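Local coordinates for protein ricin B lectin (Clostridium thermocellum, PDB 3VSF) that probably acts as an exo-beta-1,3-galactanase, hydrolysing galactan chains with a glycoside hydrolase family 43 domain that is joined to a ricin-type beta-trefoil lectin domain, at residues Asn54-His59 and Ser321-Leu326; Leu112-Ile117 and Asn139-Gly144; Arg167-Thr172 and Pro180-Arg185; Leu467-Lys472 and Gly489-Trp494. All coordinates share one frame; numbering follows the deposited sequence.

How the contacts relate
Contacts 1, 2 and 3 belong to the five-bladed beta-propeller of the family 43 domain, while contact 4 lies in the beta-trefoil, with its centre about 44 Å from that of contact 1 and more than 60 Å from those of contacts 2 and 3. Along the chain, contact 1 closes a long loop that encloses contacts 2 and 3. These two have centres about 17 Å apart and touch each other: Tyr143 O and Arg185 NH2 are 2.7 Å apart, a probable hydrogen bond. Contact 4 holds a glycerol; the side chain of Ile468 is about 10 Å from that of Asp422, a galactose-binding residue of the same trefoil. The other three contacts lie away from the known galactose-binding residues.

Contact 1: residues Asn54-His59 and Ser321-Leu326; sequences NVIHAH and SQYVWL
Ser321, just ahead of strand 322-330, lays its CB over one face of the His59 ring, 4.0 Å from the ring centroid and almost on the ring normal. Its small side chain suits this close CH-pi contact, and OG is occupied elsewhere, bonded to Val318 O and Ala311 N. Two residues on, Tyr323 has CG anti to its carbonyl carbon (chi1 -49°), which sends the phenol across to the 54-59 loop. Tyr323 OH donates to Ile56 O at 2.7 Å, meeting that oxygen from above the carbonyl plane, and accepts from Ala58 N at 2.7 Å. His59 ND1 lies 2.9 Å from Tyr323 OH, and the two rings meet obliquely with planes 49° apart. Trp72 packs edge-to-face with Tyr323. The loop leads into strand 61-66 of the first propeller blade, whereas strand 322-330 belongs to the last, so the contact joins the two ends of the ring of blades, consistent with a part in its closure. A buried phenol, donor and acceptor at once, thus satisfies two backbone groups of a loop without regular structure.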
loop_
_atom_site.group_PDB
_atom_site.type_symbol
_atom_site.label_atom_id
_atom_site.label_comp_id
_atom_site.label_asym_id
_atom_site.label_seq_id
_atom_site.Cartn_x
_atom_site.Cartn_y
_atom_site.Cartn_z
ATOM N N ASN A 54 -15.097 -6.414 17.858
ATOM C CA ASN A 54 -15.123 -4.956 17.906
ATOM C C ASN A 54 -14.223 -4.313 16.855
ATOM O O ASN A 54 -13.199 -4.876 16.469
ATOM C CB ASN A 54 -14.744 -4.456 19.302
ATOM C CG ASN A 54 -15.866 -4.628 20.307
ATOM O OD1 ASN A 54 -16.494 -3.655 20.727
ATOM N ND2 ASN A 54 -16.130 -5.871 20.693
ATOM N N VAL A 55 -14.614 -3.127 16.403
ATOM C CA VAL A 55 -13.863 -2.401 15.387
ATOM C C VAL A 55 -12.467 -2.014 15.872
ATOM O O VAL A 55 -12.315 -1.355 16.900
ATOM C CB VAL A 55 -14.617 -1.136 14.928
ATOM C CG1 VAL A 55 -15.165 -0.375 16.128
ATOM C CG2 VAL A 55 -13.711 -0.251 14.088
ATOM N N ILE A 56 -11.451 -2.434 15.125
ATOM C CA ILE A 56 -10.070 -2.083 15.435
ATOM C C ILE A 56 -9.838 -0.588 15.230
ATOM O O ILE A 56 -10.194 -0.034 14.191
ATOM C CB ILE A 56 -9.078 -2.880 14.563
ATOM C CG1 ILE A 56 -9.210 -4.380 14.839
ATOM C CG2 ILE A 56 -7.650 -2.414 14.810
ATOM C CD1 ILE A 56 -8.269 -5.241 14.022
ATOM N N HIS A 57 -9.246 0.062 16.228
ATOM C CA HIS A 57 -8.955 1.491 16.151
ATOM C C HIS A 57 -7.463 1.776 16.297
ATOM O O HIS A 57 -6.990 2.129 17.377
ATOM C CB HIS A 57 -9.752 2.267 17.203
ATOM C CG HIS A 57 -9.719 1.652 18.568
ATOM N ND1 HIS A 57 -8.937 2.145 19.591
ATOM C CD2 HIS A 57 -10.374 0.582 19.080
ATOM C CE1 HIS A 57 -9.112 1.408 20.672
ATOM N NE2 HIS A 57 -9.978 0.451 20.389
ATOM N N ALA A 58 -6.726 1.618 15.202
ATOM C CA ALA A 58 -5.287 1.870 15.194
ATOM C C ALA A 58 -4.894 2.729 13.997
ATOM O O ALA A 58 -4.090 2.318 13.160
ATOM C CB ALA A 58 -4.518 0.558 15.189
ATOM N N HIS A 59 -5.463 3.927 13.929
ATOM C CA HIS A 59 -5.244 4.825 12.804
ATOM C C HIS A 59 -3.819 5.369 12.775
ATOM O O HIS A 59 -3.194 5.552 13.821
ATOM C CB HIS A 59 -6.254 5.970 12.849
ATOM C CG HIS A 59 -7.670 5.516 13.022
ATOM N ND1 HIS A 59 -8.083 4.238 12.710
ATOM C CD2 HIS A 59 -8.766 6.162 13.484
ATOM C CE1 HIS A 59 -9.372 4.119 12.966
ATOM N NE2 HIS A 59 -9.812 5.273 13.437
ATOM N N SER A 321 -12.413 6.075 10.433
ATOM C CA SER A 321 -11.489 5.826 9.332
ATOM C C SER A 321 -11.306 4.332 9.084
ATOM O O SER A 321 -11.215 3.544 10.025
ATOM C CB SER A 321 -10.134 6.481 9.609
ATOM O OG SER A 321 -10.253 7.890 9.667
ATOM N N GLN A 322 -11.250 3.953 7.811
ATOM C CA GLN A 322 -11.080 2.556 7.429
ATOM C C GLN A 322 -9.634 2.273 7.034
ATOM O O GLN A 322 -8.831 3.195 6.887
ATOM C CB GLN A 322 -12.034 2.203 6.288
ATOM C CG GLN A 322 -13.504 2.279 6.679
ATOM C CD GLN A 322 -14.409 2.630 5.513
ATOM O OE1 GLN A 322 -13.963 3.189 4.511
ATOM N NE2 GLN A 322 -15.691 2.307 5.642
ATOM N N TYR A 323 -9.301 0.996 6.867
ATOM C CA TYR A 323 -7.930 0.607 6.551
ATOM C C TYR A 323 -7.812 -0.011 5.161
ATOM O O TYR A 323 -8.761 -0.605 4.649
ATOM C CB TYR A 323 -7.393 -0.366 7.604
ATOM C CG TYR A 323 -7.619 0.093 9.024
ATOM C CD1 TYR A 323 -6.817 1.073 9.595
ATOM C CD2 TYR A 323 -8.636 -0.453 9.797
ATOM C CE1 TYR A 323 -7.022 1.497 10.895
ATOM C CE2 TYR A 323 -8.848 -0.036 11.096
ATOM C CZ TYR A 323 -8.039 0.939 11.640
ATOM O OH TYR A 323 -8.249 1.356 12.933
ATOM N N VAL A 324 -6.636 0.137 4.559
ATOM C CA VAL A 324 -6.365 -0.427 3.245
ATOM C C VAL A 324 -5.015 -1.136 3.238
ATOM O O VAL A 324 -3.967 -0.493 3.287
ATOM C CB VAL A 324 -6.370 0.659 2.152
ATOM C CG1 VAL A 324 -5.858 0.094 0.836
ATOM C CG2 VAL A 324 -7.765 1.241 1.985
ATOM N N TRP A 325 -5.046 -2.463 3.183
ATOM C CA TRP A 325 -3.817 -3.250 3.140
ATOM C C TRP A 325 -3.608 -3.876 1.766
ATOM O O TRP A 325 -4.512 -4.499 1.209
ATOM C CB TRP A 325 -3.828 -4.335 4.219
ATOM C CG TRP A 325 -3.691 -3.798 5.611
ATOM C CD1 TRP A 325 -3.714 -2.487 5.990
ATOM C CD2 TRP A 325 -3.501 -4.559 6.809
ATOM N NE1 TRP A 325 -3.555 -2.386 7.351
ATOM C CE2 TRP A 325 -3.422 -3.643 7.878
ATOM C CE3 TRP A 325 -3.391 -5.927 7.083
ATOM C CZ2 TRP A 325 -3.238 -4.050 9.198
ATOM C CZ3 TRP A 325 -3.210 -6.328 8.394
ATOM C CH2 TRP A 325 -3.135 -5.394 9.434
ATOM N N LEU A 326 -2.407 -3.701 1.226
ATOM C CA LEU A 326 -2.070 -4.225 -0.089
ATOM C C LEU A 326 -0.644 -4.754 -0.086
ATOM O O LEU A 326 0.176 -4.332 0.728
ATOM C CB LEU A 326 -2.211 -3.130 -1.148
ATOM C CG LEU A 326 -3.567 -2.431 -1.244
ATOM C CD1 LEU A 326 -3.471 -1.208 -2.136
ATOM C CD2 LEU A 326 -4.635 -3.386 -1.750
#

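Contact 2: residues Leu112-Ile117 and Asn139-Gly144; sequences LNHCNI and NGINYG
Asn116 and Gly140 meet where two neighbouring strands of one beta-propeller blade begin and end: strand 116-124 starts at Asn116, and strand 131-138 runs out into the 139-144 loop. Asn116 CG is anti to the carbonyl carbon (chi1 -59°), which brings OD1 over the Gly140 backbone, 3.1 Å from Gly140 N. Glycine fits this spot because its phi of 95° is unfavourable for residues with a CB, and its bare CA lets the backbone come close to Cys115. Beside it, Cys115 CA makes a CA-H...O contact of 3.4 Å with Asn139 O. On the solvent side, Ile141 CD1 touches the edge of the His114 ring, 3.6 Å from NE2, the two side chains crossing at about a right angle. Further out, a backbone hydrogen bond between Asn116 and Glu138 continues the strand pairing, and Tyr143 OH makes a weak hydrogen bond to Glu118 OE2. The loop is braced within itself: Asn139 ND2 donates to Asn142 OD1 at 2.7 Å, in the carbonyl plane on a lone pair.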
loop_
_atom_site.group_PDB
_atom_site.type_symbol
_atom_site.label_atom_id
_atom_site.label_comp_id
_atom_site.label_asym_id
_atom_site.label_seq_id
_atom_site.Cartn_x
_atom_site.Cartn_y
_atom_site.Cartn_z
ATOM N N LEU A 112 0.156 14.543 28.068
ATOM C CA LEU A 112 -0.608 13.659 27.196
ATOM C C LEU A 112 -2.101 13.768 27.484
ATOM O O LEU A 112 -2.917 13.116 26.833
ATOM C CB LEU A 112 -0.145 12.208 27.349
ATOM C CG LEU A 112 1.294 11.906 26.928
ATOM C CD1 LEU A 112 1.602 10.428 27.112
ATOM C CD2 LEU A 112 1.533 12.332 25.488
ATOM N N ASN A 113 -2.451 14.594 28.463
ATOM C CA ASN A 113 -3.848 14.804 28.825
ATOM C C ASN A 113 -4.621 15.527 27.728
ATOM O O ASN A 113 -5.628 15.026 27.229
ATOM C CB ASN A 113 -3.952 15.582 30.139
ATOM C CG ASN A 113 -3.520 14.762 31.340
ATOM O OD1 ASN A 113 -2.333 14.516 31.543
ATOM N ND2 ASN A 113 -4.487 14.339 32.147
ATOM N N HIS A 114 -4.138 16.704 27.353
ATOM C CA HIS A 114 -4.808 17.522 26.351
ATOM C C HIS A 114 -3.870 17.796 25.180
ATOM O O HIS A 114 -3.221 18.841 25.126
ATOM C CB HIS A 114 -5.272 18.837 26.981
ATOM C CG HIS A 114 -6.122 19.676 26.080
ATOM N ND1 HIS A 114 -7.481 19.484 25.945
ATOM C CD2 HIS A 114 -5.808 20.715 25.272
ATOM C CE1 HIS A 114 -7.966 20.367 25.091
ATOM N NE2 HIS A 114 -6.971 21.127 24.668
ATOM N N CYS A 115 -3.801 16.852 24.244
ATOM C CA CYS A 115 -2.876 16.967 23.119
ATOM C C CYS A 115 -3.291 16.117 21.920
ATOM O O CYS A 115 -4.256 15.355 21.981
ATOM C CB CYS A 115 -1.466 16.563 23.554
ATOM S SG CYS A 115 -1.264 14.788 23.844
ATOM N N ASN A 116 -2.541 16.258 20.831
ATOM C CA ASN A 116 -2.736 15.443 19.639
ATOM C C ASN A 116 -1.555 14.507 19.422
ATOM O O ASN A 116 -0.409 14.949 19.350
ATOM C CB ASN A 116 -2.911 16.325 18.401
ATOM C CG ASN A 116 -4.094 17.265 18.513
ATOM O OD1 ASN A 116 -3.956 18.477 18.341
ATOM N ND2 ASN A 116 -5.267 16.710 18.797
ATOM N N ILE A 117 -1.832 13.212 19.325
ATOM C CA ILE A 117 -0.799 12.242 18.987
ATOM C C ILE A 117 -1.217 11.414 17.780
ATOM O O ILE A 117 -2.297 10.825 17.763
ATOM C CB ILE A 117 -0.467 11.312 20.166
ATOM C CG1 ILE A 117 0.463 12.024 21.148
ATOM C CG2 ILE A 117 0.190 10.037 19.667
ATOM C CD1 ILE A 117 1.151 11.095 22.119
ATOM N N ASN A 139 -0.363 20.364 20.428
ATOM C CA ASN A 139 -1.036 20.982 21.569
ATOM C C ASN A 139 -2.456 20.485 21.820
ATOM O O ASN A 139 -2.870 20.327 22.966
ATOM C CB ASN A 139 -1.050 22.505 21.423
ATOM C CG ASN A 139 0.295 23.132 21.717
ATOM O OD1 ASN A 139 1.100 22.576 22.464
ATOM N ND2 ASN A 139 0.546 24.298 21.135
ATOM N N GLY A 140 -3.199 20.248 20.745
ATOM C CA GLY A 140 -4.615 19.952 20.859
ATOM C C GLY A 140 -5.393 21.237 20.672
ATOM O O GLY A 140 -6.621 21.238 20.597
ATOM N N ILE A 141 -4.656 22.340 20.603
ATOM C CA ILE A 141 -5.232 23.652 20.343
ATOM C C ILE A 141 -4.796 24.124 18.963
ATOM O O ILE A 141 -5.530 24.829 18.271
ATOM C CB ILE A 141 -4.779 24.682 21.396
ATOM C CG1 ILE A 141 -5.280 24.280 22.786
ATOM C CG2 ILE A 141 -5.274 26.073 21.034
ATOM C CD1 ILE A 141 -6.790 24.238 22.902
ATOM N N ASN A 142 -3.594 23.720 18.567
ATOM C CA ASN A 142 -3.050 24.079 17.263
ATOM C C ASN A 142 -1.944 23.120 16.834
ATOM O O ASN A 142 -1.748 22.073 17.449
ATOM C CB ASN A 142 -2.525 25.516 17.280
ATOM C CG ASN A 142 -1.364 25.701 18.237
ATOM O OD1 ASN A 142 -1.051 24.814 19.030
ATOM N ND2 ASN A 142 -0.724 26.863 18.171
ATOM N N TYR A 143 -1.224 23.486 15.780
ATOM C CA TYR A 143 -0.138 22.660 15.267
ATOM C C TYR A 143 1.187 23.415 15.243
ATOM O O TYR A 143 2.047 23.151 14.404
ATOM C CB TYR A 143 -0.474 22.140 13.867
ATOM C CG TYR A 143 -1.261 20.849 13.863
ATOM C CD1 TYR A 143 -0.655 19.646 13.520
ATOM C CD2 TYR A 143 -2.607 20.829 14.205
ATOM C CE1 TYR A 143 -1.368 18.462 13.516
ATOM C CE2 TYR A 143 -3.328 19.649 14.204
ATOM C CZ TYR A 143 -2.704 18.469 13.859
ATOM O OH TYR A 143 -3.415 17.290 13.855
ATOM N N GLY A 144 1.347 24.354 16.171
ATOM C CA GLY A 144 2.565 25.137 16.256
ATOM C C GLY A 144 3.713 24.361 16.873
ATOM O O GLY A 144 4.879 24.607 16.562
#

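Contact 3: residues Arg167-Thr172 and Pro180-Arg185; sequences RPMQDT and PGYMSR
Arg167 reaches along the backbone of 180-185 and donates from NE to Gly181 O at 3.0 Å, with a weak second bond from NH2 to the same oxygen at 3.3 Å. CG stands anti to the carbonyl carbon (chi1 -62°), the next torsion is extended, and the chain then bends at chi3 (71°); this turn swings the guanidinium alongside Met183, whose side chain points the same way. Met183 CA sits over one guanidinium face, offset toward the rim, and NE approaches Gly181 O from above the carbonyl plane. Gly181 suits its place doubly: its phi of 95° disfavours a CB, and its CA nestles between Arg167 and Gln170. Next to it, Tyr182 N donates to Pro168 O at 3.0 Å. The phenol of Tyr182 is met obliquely by Met169, whose CG lies 3.4 Å from Tyr182 CD2; the flexible thioether chain folds back at chi2 and chi3. Tyr212 and the edge-to-face partner His210 extend this aromatic patch. Pro168 CD rests 3.9 Å from Ser184 CB, while Ser184 OG bonds to Ser201. These segments belong to the connection from strand 161-166, the outer strand of one propeller blade, to strand 187-191, which opens the next. One peptide oxygen, Gly181 O, thus receives NE and, weakly, NH2 of a buried arginine, whose methylenes lie against the 180-182 backbone.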
loop_
_atom_site.group_PDB
_atom_site.type_symbol
_atom_site.label_atom_id
_atom_site.label_comp_id
_atom_site.label_asym_id
_atom_site.label_seq_id
_atom_site.Cartn_x
_atom_site.Cartn_y
_atom_site.Cartn_z
ATOM N N ARG A 167 11.458 19.110 19.921
ATOM C CA ARG A 167 11.821 19.336 18.530
ATOM C C ARG A 167 13.289 18.972 18.351
ATOM O O ARG A 167 14.160 19.561 18.991
ATOM C CB ARG A 167 11.577 20.796 18.144
ATOM C CG ARG A 167 10.118 21.216 18.240
ATOM C CD ARG A 167 9.976 22.727 18.319
ATOM N NE ARG A 167 10.293 23.392 17.058
ATOM C CZ ARG A 167 9.383 23.808 16.184
ATOM N NH1 ARG A 167 8.091 23.625 16.430
ATOM N NH2 ARG A 167 9.762 24.409 15.066
ATOM N N PRO A 168 13.566 17.986 17.488
ATOM C CA PRO A 168 14.924 17.477 17.274
ATOM C C PRO A 168 15.953 18.596 17.170
ATOM O O PRO A 168 15.667 19.645 16.591
ATOM C CB PRO A 168 14.807 16.746 15.938
ATOM C CG PRO A 168 13.400 16.264 15.915
ATOM C CD PRO A 168 12.586 17.327 16.606
ATOM N N MET A 169 17.137 18.369 17.731
ATOM C CA MET A 169 18.225 19.338 17.667
ATOM C C MET A 169 17.838 20.655 18.340
ATOM O O MET A 169 18.098 21.732 17.805
ATOM C CB MET A 169 18.631 19.596 16.213
ATOM C CG MET A 169 18.506 18.383 15.297
ATOM S SD MET A 169 19.731 17.097 15.596
ATOM C CE MET A 169 21.219 17.907 15.013
ATOM N N GLN A 170 17.214 20.565 19.511
ATOM C CA GLN A 170 16.798 21.755 20.248
ATOM C C GLN A 170 17.988 22.492 20.852
ATOM O O GLN A 170 18.020 23.723 20.880
ATOM C CB GLN A 170 15.803 21.385 21.352
ATOM C CG GLN A 170 14.363 21.760 21.043
ATOM C CD GLN A 170 13.413 21.402 22.171
ATOM O OE1 GLN A 170 13.811 20.792 23.163
ATOM N NE2 GLN A 170 12.148 21.782 22.023
ATOM N N ASP A 171 18.963 21.729 21.334
ATOM C CA ASP A 171 20.132 22.299 21.995
ATOM C C ASP A 171 21.099 22.960 21.014
ATOM O O ASP A 171 21.852 23.858 21.390
ATOM C CB ASP A 171 20.857 21.225 22.813
ATOM C CG ASP A 171 21.299 20.047 21.969
ATOM O OD1 ASP A 171 20.725 19.848 20.879
ATOM O OD2 ASP A 171 22.218 19.319 22.397
ATOM N N THR A 172 21.076 22.519 19.760
ATOM C CA THR A 172 21.945 23.094 18.739
ATOM C C THR A 172 21.659 24.581 18.560
ATOM O O THR A 172 22.476 25.318 18.010
ATOM C CB THR A 172 21.787 22.382 17.381
ATOM O OG1 THR A 172 20.460 22.590 16.880
ATOM C CG2 THR A 172 22.045 20.891 17.525
ATOM N N PRO A 180 12.727 27.082 18.480
ATOM C CA PRO A 180 14.000 26.358 18.513
ATOM C C PRO A 180 13.798 24.873 18.237
ATOM O O PRO A 180 12.872 24.268 18.779
ATOM C CB PRO A 180 14.477 26.567 19.951
ATOM C CG PRO A 180 13.221 26.728 20.732
ATOM C CD PRO A 180 12.276 27.470 19.828
ATOM N N GLY A 181 14.658 24.298 17.404
ATOM C CA GLY A 181 14.558 22.893 17.056
ATOM C C GLY A 181 13.786 22.665 15.771
ATOM O O GLY A 181 12.822 23.373 15.477
ATOM N N TYR A 182 14.216 21.670 15.003
ATOM C CA TYR A 182 13.557 21.320 13.750
ATOM C C TYR A 182 12.112 20.898 13.983
ATOM O O TYR A 182 11.812 20.184 14.940
ATOM C CB TYR A 182 14.314 20.185 13.060
ATOM C CG TYR A 182 15.677 20.572 12.537
ATOM C CD1 TYR A 182 15.874 21.779 11.883
ATOM C CD2 TYR A 182 16.768 19.730 12.700
ATOM C CE1 TYR A 182 17.119 22.136 11.401
ATOM C CE2 TYR A 182 18.017 20.077 12.223
ATOM C CZ TYR A 182 18.187 21.282 11.575
ATOM O OH TYR A 182 19.430 21.632 11.098
ATOM N N MET A 183 11.217 21.340 13.105
ATOM C CA MET A 183 9.826 20.909 13.161
ATOM C C MET A 183 9.746 19.413 12.880
ATOM O O MET A 183 10.558 18.870 12.132
ATOM C CB MET A 183 8.972 21.683 12.154
ATOM C CG MET A 183 8.962 23.189 12.372
ATOM S SD MET A 183 7.768 24.054 11.334
ATOM C CE MET A 183 6.226 23.429 11.995
ATOM N N SER A 184 8.768 18.748 13.486
ATOM C CA SER A 184 8.618 17.307 13.328
ATOM C C SER A 184 7.154 16.890 13.395
ATOM O O SER A 184 6.587 16.759 14.481
ATOM C CB SER A 184 9.424 16.566 14.397
ATOM O OG SER A 184 9.204 15.169 14.329
ATOM N N ARG A 185 6.547 16.683 12.231
ATOM C CA ARG A 185 5.154 16.251 12.164
ATOM C C ARG A 185 5.042 14.775 11.788
ATOM O O ARG A 185 5.418 13.903 12.572
ATOM C CB ARG A 185 4.360 17.126 11.191
ATOM C CG ARG A 185 4.214 18.569 11.651
ATOM C CD ARG A 185 3.012 19.241 11.008
ATOM N NE ARG A 185 2.696 20.519 11.640
ATOM C CZ ARG A 185 3.031 21.704 11.142
ATOM N NH1 ARG A 185 3.692 21.781 9.995
ATOM N NH2 ARG A 185 2.702 22.814 11.789
#

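Contact 4: residues Leu467-Lys472 and Gly489-Trp494; sequences LIDVRK and GTNQHW. With GOL (glycerol), chain G.
Asp469 OD2 is gripped by two donors, Gln492 NE2 at 2.9 Å and glycerol O1 at 2.7 Å. The amide of Gln492 reaches it from above the carboxylate plane, with the two planes perpendicular. That amide is itself set by Ser485 O, which takes NE2, and Ala487 N, which gives to OE1; an extended glutamine spans the distance well. Asn491 has CG between its backbone N and carbonyl carbon (chi1 64°), which turns ND2 to both Val470 O at 3.1 Å and glycerol O1 at 2.9 Å. In return, Val470 N donates to Asn491 O at 3.3 Å. Gln492, His493 and Trp494 form the QxW motif of ricin-type beta-trefoils. The Trp494 ring points its NE1 at Ile468 O, 3.0 Å away and near the ring plane, although NE1 lies above the carbonyl plane. Val470 CG2 packs 3.5 Å from Trp494 CZ2, and Ile468 CG2 also touches this benzo part, branched residues filling the core beside the indole. Glycerol O2 bonds weakly to Asp469 OD1 and O3 weakly to Lys472 N. An aspartate held by a glutamine and flanked by an asparagine would be consistent with sugar binding, as in related trefoils, although the ligand here is glycerol, probably from the crystallisation liquor.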
loop_
_atom_site.group_PDB
_atom_site.type_symbol
_atom_site.label_atom_id
_atom_site.label_comp_id
_atom_site.label_asym_id
_atom_site.label_seq_id
_atom_site.Cartn_x
_atom_site.Cartn_y
_atom_site.Cartn_z
ATOM N N LEU A 467 -14.490 -2.798 -28.286
ATOM C CA LEU A 467 -14.413 -4.229 -28.013
ATOM C C LEU A 467 -12.990 -4.771 -28.078
ATOM O O LEU A 467 -12.116 -4.180 -28.711
ATOM C CB LEU A 467 -15.289 -5.000 -29.005
ATOM C CG LEU A 467 -16.673 -4.420 -29.294
ATOM C CD1 LEU A 467 -17.432 -5.315 -30.262
ATOM C CD2 LEU A 467 -17.458 -4.230 -28.007
ATOM N N ILE A 468 -12.770 -5.902 -27.414
ATOM C CA ILE A 468 -11.524 -6.642 -27.557
ATOM C C ILE A 468 -11.453 -7.161 -28.985
ATOM O O ILE A 468 -12.357 -7.857 -29.446
ATOM C CB ILE A 468 -11.457 -7.824 -26.577
ATOM C CG1 ILE A 468 -11.532 -7.325 -25.133
ATOM C CG2 ILE A 468 -10.188 -8.634 -26.802
ATOM C CD1 ILE A 468 -11.413 -8.421 -24.100
ATOM N N ASP A 469 -10.376 -6.820 -29.684
ATOM C CA ASP A 469 -10.297 -7.060 -31.119
ATOM C C ASP A 469 -8.953 -7.661 -31.521
ATOM O O ASP A 469 -7.906 -7.248 -31.025
ATOM C CB ASP A 469 -10.522 -5.739 -31.863
ATOM C CG ASP A 469 -10.724 -5.925 -33.353
ATOM O OD1 ASP A 469 -10.145 -6.870 -33.926
ATOM O OD2 ASP A 469 -11.462 -5.118 -33.956
ATOM N N VAL A 470 -8.989 -8.642 -32.418
ATOM C CA VAL A 470 -7.772 -9.184 -33.007
ATOM C C VAL A 470 -7.361 -8.312 -34.190
ATOM O O VAL A 470 -8.080 -8.228 -35.185
ATOM C CB VAL A 470 -7.964 -10.633 -33.486
ATOM C CG1 VAL A 470 -6.655 -11.192 -34.021
ATOM C CG2 VAL A 470 -8.495 -11.501 -32.357
ATOM N N ARG A 471 -6.205 -7.665 -34.074
ATOM C CA ARG A 471 -5.755 -6.705 -35.078
ATOM C C ARG A 471 -5.715 -7.286 -36.489
ATOM O O ARG A 471 -5.144 -8.353 -36.717
ATOM C CB ARG A 471 -4.377 -6.149 -34.717
ATOM C CG ARG A 471 -3.850 -5.139 -35.725
ATOM C CD ARG A 471 -2.372 -4.861 -35.526
ATOM N NE ARG A 471 -2.078 -4.369 -34.184
ATOM C CZ ARG A 471 -2.269 -3.114 -33.791
ATOM N NH1 ARG A 471 -2.766 -2.222 -34.638
ATOM N NH2 ARG A 471 -1.971 -2.752 -32.552
ATOM N N LYS A 472 -6.320 -6.566 -37.429
ATOM C CA LYS A 472 -6.272 -6.930 -38.841
ATOM C C LYS A 472 -6.858 -8.308 -39.137
ATOM O O LYS A 472 -6.456 -8.962 -40.100
ATOM C CB LYS A 472 -4.834 -6.860 -39.360
ATOM C CG LYS A 472 -4.572 -5.704 -40.307
ATOM C CD LYS A 472 -4.658 -4.372 -39.593
ATOM C CE LYS A 472 -4.550 -3.221 -40.580
ATOM N NZ LYS A 472 -5.675 -3.236 -41.558
ATOM N N GLY A 489 -17.631 -7.513 -36.758
ATOM C CA GLY A 489 -16.747 -8.518 -37.319
ATOM C C GLY A 489 -16.599 -9.715 -36.401
ATOM O O GLY A 489 -16.805 -9.608 -35.192
ATOM N N THR A 490 -16.242 -10.860 -36.972
ATOM C CA THR A 490 -16.086 -12.081 -36.191
ATOM C C THR A 490 -14.770 -12.090 -35.423
ATOM O O THR A 490 -14.582 -12.887 -34.504
ATOM C CB THR A 490 -16.169 -13.339 -37.075
ATOM O OG1 THR A 490 -15.165 -13.275 -38.095
ATOM C CG2 THR A 490 -17.541 -13.441 -37.723
ATOM N N ASN A 491 -13.857 -11.203 -35.806
ATOM C CA ASN A 491 -12.591 -11.071 -35.097
ATOM C C ASN A 491 -12.784 -10.326 -33.782
ATOM O O ASN A 491 -11.840 -10.143 -33.013
ATOM C CB ASN A 491 -11.554 -10.357 -35.966
ATOM C CG ASN A 491 -11.946 -8.929 -36.289
ATOM O OD1 ASN A 491 -13.119 -8.630 -36.519
ATOM N ND2 ASN A 491 -10.963 -8.035 -36.304
ATOM N N GLN A 492 -14.020 -9.903 -33.533
ATOM C CA GLN A 492 -14.364 -9.180 -32.316
ATOM C C GLN A 492 -15.253 -10.025 -31.410
ATOM O O GLN A 492 -15.639 -9.592 -30.324
ATOM C CB GLN A 492 -15.073 -7.870 -32.661
ATOM C CG GLN A 492 -14.240 -6.917 -33.498
ATOM C CD GLN A 492 -15.004 -5.669 -33.889
ATOM O OE1 GLN A 492 -16.235 -5.655 -33.889
ATOM N NE2 GLN A 492 -14.276 -4.610 -34.223
ATOM N N HIS A 493 -15.578 -11.230 -31.865
ATOM C CA HIS A 493 -16.441 -12.130 -31.106
ATOM C C HIS A 493 -15.625 -13.212 -30.406
ATOM O O HIS A 493 -14.783 -13.864 -31.023
ATOM C CB HIS A 493 -17.489 -12.763 -32.024
ATOM C CG HIS A 493 -18.350 -11.764 -32.736
ATOM N ND1 HIS A 493 -19.310 -12.130 -33.655
ATOM C CD2 HIS A 493 -18.396 -10.414 -32.662
ATOM C CE1 HIS A 493 -19.909 -11.047 -34.117
ATOM N NE2 HIS A 493 -19.374 -9.992 -33.531
ATOM N N TRP A 494 -15.878 -13.397 -29.114
ATOM C CA TRP A 494 -15.112 -14.345 -28.313
ATOM C C TRP A 494 -16.018 -15.326 -27.573
ATOM O O TRP A 494 -17.081 -14.953 -27.079
ATOM C CB TRP A 494 -14.229 -13.599 -27.312
ATOM C CG TRP A 494 -13.286 -12.630 -27.953
ATOM C CD1 TRP A 494 -13.575 -11.366 -28.376
ATOM C CD2 TRP A 494 -11.900 -12.844 -28.245
ATOM N NE1 TRP A 494 -12.456 -10.780 -28.915
ATOM C CE2 TRP A 494 -11.414 -11.667 -28.846
ATOM C CE3 TRP A 494 -11.024 -13.917 -28.057
ATOM C CZ2 TRP A 494 -10.091 -11.532 -29.261
ATOM C CZ3 TRP A 494 -9.711 -13.782 -28.470
ATOM C CH2 TRP A 494 -9.257 -12.600 -29.064
HETATM C C1 GOL G . -10.811 -4.399 -37.494
HETATM O O1 GOL G . -11.589 -5.200 -36.633
HETATM C C2 GOL G . -9.505 -4.021 -36.803
HETATM O O2 GOL G . -9.155 -5.025 -35.879
HETATM C C3 GOL G . -8.397 -3.888 -37.841
HETATM O O3 GOL G . -7.213 -3.454 -37.208
#